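Local coordinates for protein Phospholipase/Carboxylesterase (PDB 4Q82) that probably hydrolyses ester bonds in phospholipids or other carboxylic esters, as an alpha/beta-hydrolase-type serine esterase, at residues A[61-66]-A[145-150]. Residues are numbered along the deposited sequence; the frame is centred on the assembly and turned at random.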
ATOM      1  N   THR A  61      19.143  -9.016  -0.875  1.00 40.71           N
ATOM      2  CA  THR A  61      18.184  -9.861  -0.165  1.00 40.77           C
ATOM      3  C   THR A  61      17.605 -10.898  -1.134  1.00 41.95           C
ATOM      4  O   THR A  61      17.919 -10.894  -2.325  1.00 38.95           O
ATOM      5  CB  THR A  61      17.015  -9.037   0.475  1.00 34.92           C
ATOM      6  OG1 THR A  61      16.091  -8.642  -0.543  1.00 32.90           O
ATOM      7  CG2 THR A  61      17.519  -7.793   1.218  1.00 35.42           C
ATOM      8  N   GLU A  62      16.740 -11.770  -0.623  1.00 42.92           N
ATOM      9  CA  GLU A  62      16.054 -12.757  -1.458  1.00 44.55           C
ATOM     10  C   GLU A  62      14.953 -12.141  -2.326  1.00 39.82           C
ATOM     11  O   GLU A  62      14.413 -12.807  -3.206  1.00 39.42           O
ATOM     12  CB  GLU A  62      15.441 -13.859  -0.591  1.00 48.83           C
ATOM     13  CG  GLU A  62      16.463 -14.784   0.069  1.00 54.32           C
ATOM     14  CD  GLU A  62      17.572 -15.202  -0.884  1.00 58.98           C
ATOM     15  OE1 GLU A  62      17.274 -15.820  -1.934  1.00 60.07           O
ATOM     16  OE2 GLU A  62      18.749 -14.910  -0.579  1.00 61.27           O
ATOM     17  N   ALA A  63      14.613 -10.882  -2.057  1.00 36.35           N
ATOM     18  CA  ALA A  63      13.507 -10.214  -2.752  1.00 33.41           C
ATOM     19  C   ALA A  63      13.793  -9.927  -4.225  1.00 33.23           C
ATOM     20  O   ALA A  63      14.947  -9.744  -4.619  1.00 34.26           O
ATOM     21  CB  ALA A  63      13.154  -8.915  -2.037  1.00 30.78           C
ATOM     22  N   GLY A  64      12.736  -9.874  -5.034  1.00 31.89           N
ATOM     23  CA  GLY A  64      12.873  -9.571  -6.452  1.00 31.33           C
ATOM     24  C   GLY A  64      12.853  -8.072  -6.719  1.00 28.74           C
ATOM     25  O   GLY A  64      12.820  -7.650  -7.876  1.00 28.06           O
ATOM     26  N   ASN A  65      12.866  -7.283  -5.640  1.00 26.90           N
ATOM     27  CA  ASN A  65      12.912  -5.823  -5.690  1.00 26.63           C
ATOM     28  C   ASN A  65      13.902  -5.246  -4.690  1.00 26.92           C
ATOM     29  O   ASN A  65      13.985  -5.723  -3.556  1.00 28.09           O
ATOM     30  CB  ASN A  65      11.541  -5.201  -5.360  1.00 24.66           C
ATOM     31  CG  ASN A  65      10.435  -5.697  -6.259  1.00 25.92           C
ATOM     32  OD1 ASN A  65       9.936  -6.808  -6.085  1.00 27.94           O
ATOM     33  ND2 ASN A  65      10.045  -4.876  -7.232  1.00 25.07           N
ATOM     34  N   GLY A  66      14.604  -4.184  -5.065  1.00 24.57           N
ATOM     35  CA  GLY A  66      15.186  -3.315  -4.048  1.00 24.15           C
ATOM     36  C   GLY A  66      14.031  -2.702  -3.240  1.00 22.37           C
ATOM     37  O   GLY A  66      12.937  -2.519  -3.772  1.00 21.58           O
ATOM     38  N   LEU A 145       5.180  -9.838  -1.523  1.00 26.52           N
ATOM     39  CA  LEU A 145       4.450 -10.127  -0.291  1.00 27.39           C
ATOM     40  C   LEU A 145       4.884 -11.467   0.328  1.00 29.46           C
ATOM     41  O   LEU A 145       4.965 -11.587   1.554  1.00 29.82           O
ATOM     42  CB  LEU A 145       2.942 -10.131  -0.538  1.00 27.69           C
ATOM     43  CG  LEU A 145       2.238  -8.779  -0.693  1.00 27.40           C
ATOM     44  CD1 LEU A 145       0.779  -8.977  -1.158  1.00 27.49           C
ATOM     45  CD2 LEU A 145       2.291  -8.006   0.603  1.00 26.74           C
ATOM     46  N   ALA A 146       5.165 -12.472  -0.509  1.00 30.31           N
ATOM     47  CA  ALA A 146       5.634 -13.762  -0.002  1.00 32.28           C
ATOM     48  C   ALA A 146       6.990 -13.601   0.673  1.00 32.73           C
ATOM     49  O   ALA A 146       7.220 -14.121   1.769  1.00 34.22           O
ATOM     50  CB  ALA A 146       5.720 -14.788  -1.123  1.00 33.76           C
ATOM     51  N   PHE A 147       7.889 -12.880   0.008  1.00 31.36           N
ATOM     52  CA  PHE A 147       9.185 -12.558   0.589  1.00 31.01           C
ATOM     53  C   PHE A 147       9.037 -11.860   1.937  1.00 29.88           C
ATOM     54  O   PHE A 147       9.719 -12.216   2.906  1.00 31.13           O
ATOM     55  CB  PHE A 147      10.003 -11.670  -0.346  1.00 30.02           C
ATOM     56  CG  PHE A 147      11.102 -10.916   0.356  1.00 31.05           C
ATOM     57  CD1 PHE A 147      12.338 -11.508   0.566  1.00 33.02           C
ATOM     58  CD2 PHE A 147      10.893  -9.616   0.815  1.00 29.48           C
ATOM     59  CE1 PHE A 147      13.346 -10.822   1.209  1.00 32.97           C
ATOM     60  CE2 PHE A 147      11.898  -8.926   1.458  1.00 29.32           C
ATOM     61  CZ  PHE A 147      13.126  -9.532   1.663  1.00 30.90           C
ATOM     62  N   ALA A 148       8.148 -10.873   1.998  1.00 28.52           N
ATOM     63  CA  ALA A 148       8.016 -10.049   3.202  1.00 28.32           C
ATOM     64  C   ALA A 148       7.599 -10.888   4.407  1.00 30.46           C
ATOM     65  O   ALA A 148       8.168 -10.780   5.498  1.00 31.07           O
ATOM     66  CB  ALA A 148       6.998  -8.906   2.961  1.00 25.59           C
ATOM     67  N   VAL A 149       6.601 -11.732   4.193  1.00 32.27           N
ATOM     68  CA  VAL A 149       6.059 -12.564   5.249  1.00 34.98           C
ATOM     69  C   VAL A 149       7.076 -13.627   5.674  1.00 37.22           C
ATOM     70  O   VAL A 149       7.145 -13.994   6.844  1.00 38.85           O
ATOM     71  CB  VAL A 149       4.736 -13.218   4.794  1.00 36.21           C
ATOM     72  CG1 VAL A 149       4.270 -14.256   5.785  1.00 39.43           C
ATOM     73  CG2 VAL A 149       3.672 -12.154   4.622  1.00 34.55           C
ATOM     74  N   ASP A 150       7.873 -14.116   4.731  0.59 37.66           N
ATOM     75  CA  ASP A 150       8.872 -15.131   5.063  0.59 39.94           C
ATOM     76  C   ASP A 150      10.043 -14.527   5.832  0.59 39.86           C
ATOM     77  O   ASP A 150      10.707 -15.213   6.609  0.59 41.79           O
ATOM     78  CB  ASP A 150       9.384 -15.826   3.798  0.59 41.16           C
ATOM     79  CG  ASP A 150      10.329 -16.980   4.104  0.59 44.20           C
ATOM     80  OD1 ASP A 150      10.081 -17.713   5.086  0.59 45.84           O
ATOM     81  OD2 ASP A 150      11.321 -17.150   3.364  0.59 45.01           O
TER
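With its CG anti to the backbone N (chi1 160°), Phe-147 swings its ring off the helix and across to the loop, where Ala-63 lies over it; on the loop side, Thr-61 holds OG1 between its own backbone N and carbonyl carbon, turned back toward the amide of Ala-63. The Ala-63 methyl sits almost exactly over the middle of the ring, CB lying 3.5 Å from the Phe-147 centroid and only 2° off the ring normal, a CH-pi contact in which the carbon stands nearly equidistant from all six ring atoms. Beside it the backbone N of Ala-63 approaches CE1 of Phe-147 at 3.5 Å, yet that N-H is spent within the loop: it donates to OG1 of Thr-61 over 3.1 Å at 154°, closing an ST turn. The same hydroxyl oxygen comes obliquely to the ring, 3.8 Å from CZ of Phe-147, while CB of Glu-62 reaches CD1 of Phe-147 at 4.1 Å and its bent chain carries the carboxylate away. In the fold, a mixed sheet of alpha/beta-hydrolase type, the ring thus joins helix 138-151, which packs on strands 80-86, 124-128 and 158-163, to the connection between antiparallel strands 53-56 and 67-70 at one border of the sheet. Phe-67 and Phe-144 meet the same ring at inclined angles, making a small aromatic cluster. Were Phe-147 cut back to an alanine, a gap would probably open between helix and loop, leaving the methyl of Ala-63 without the aromatic face it rests on and the two phenylalanines without their common neighbour.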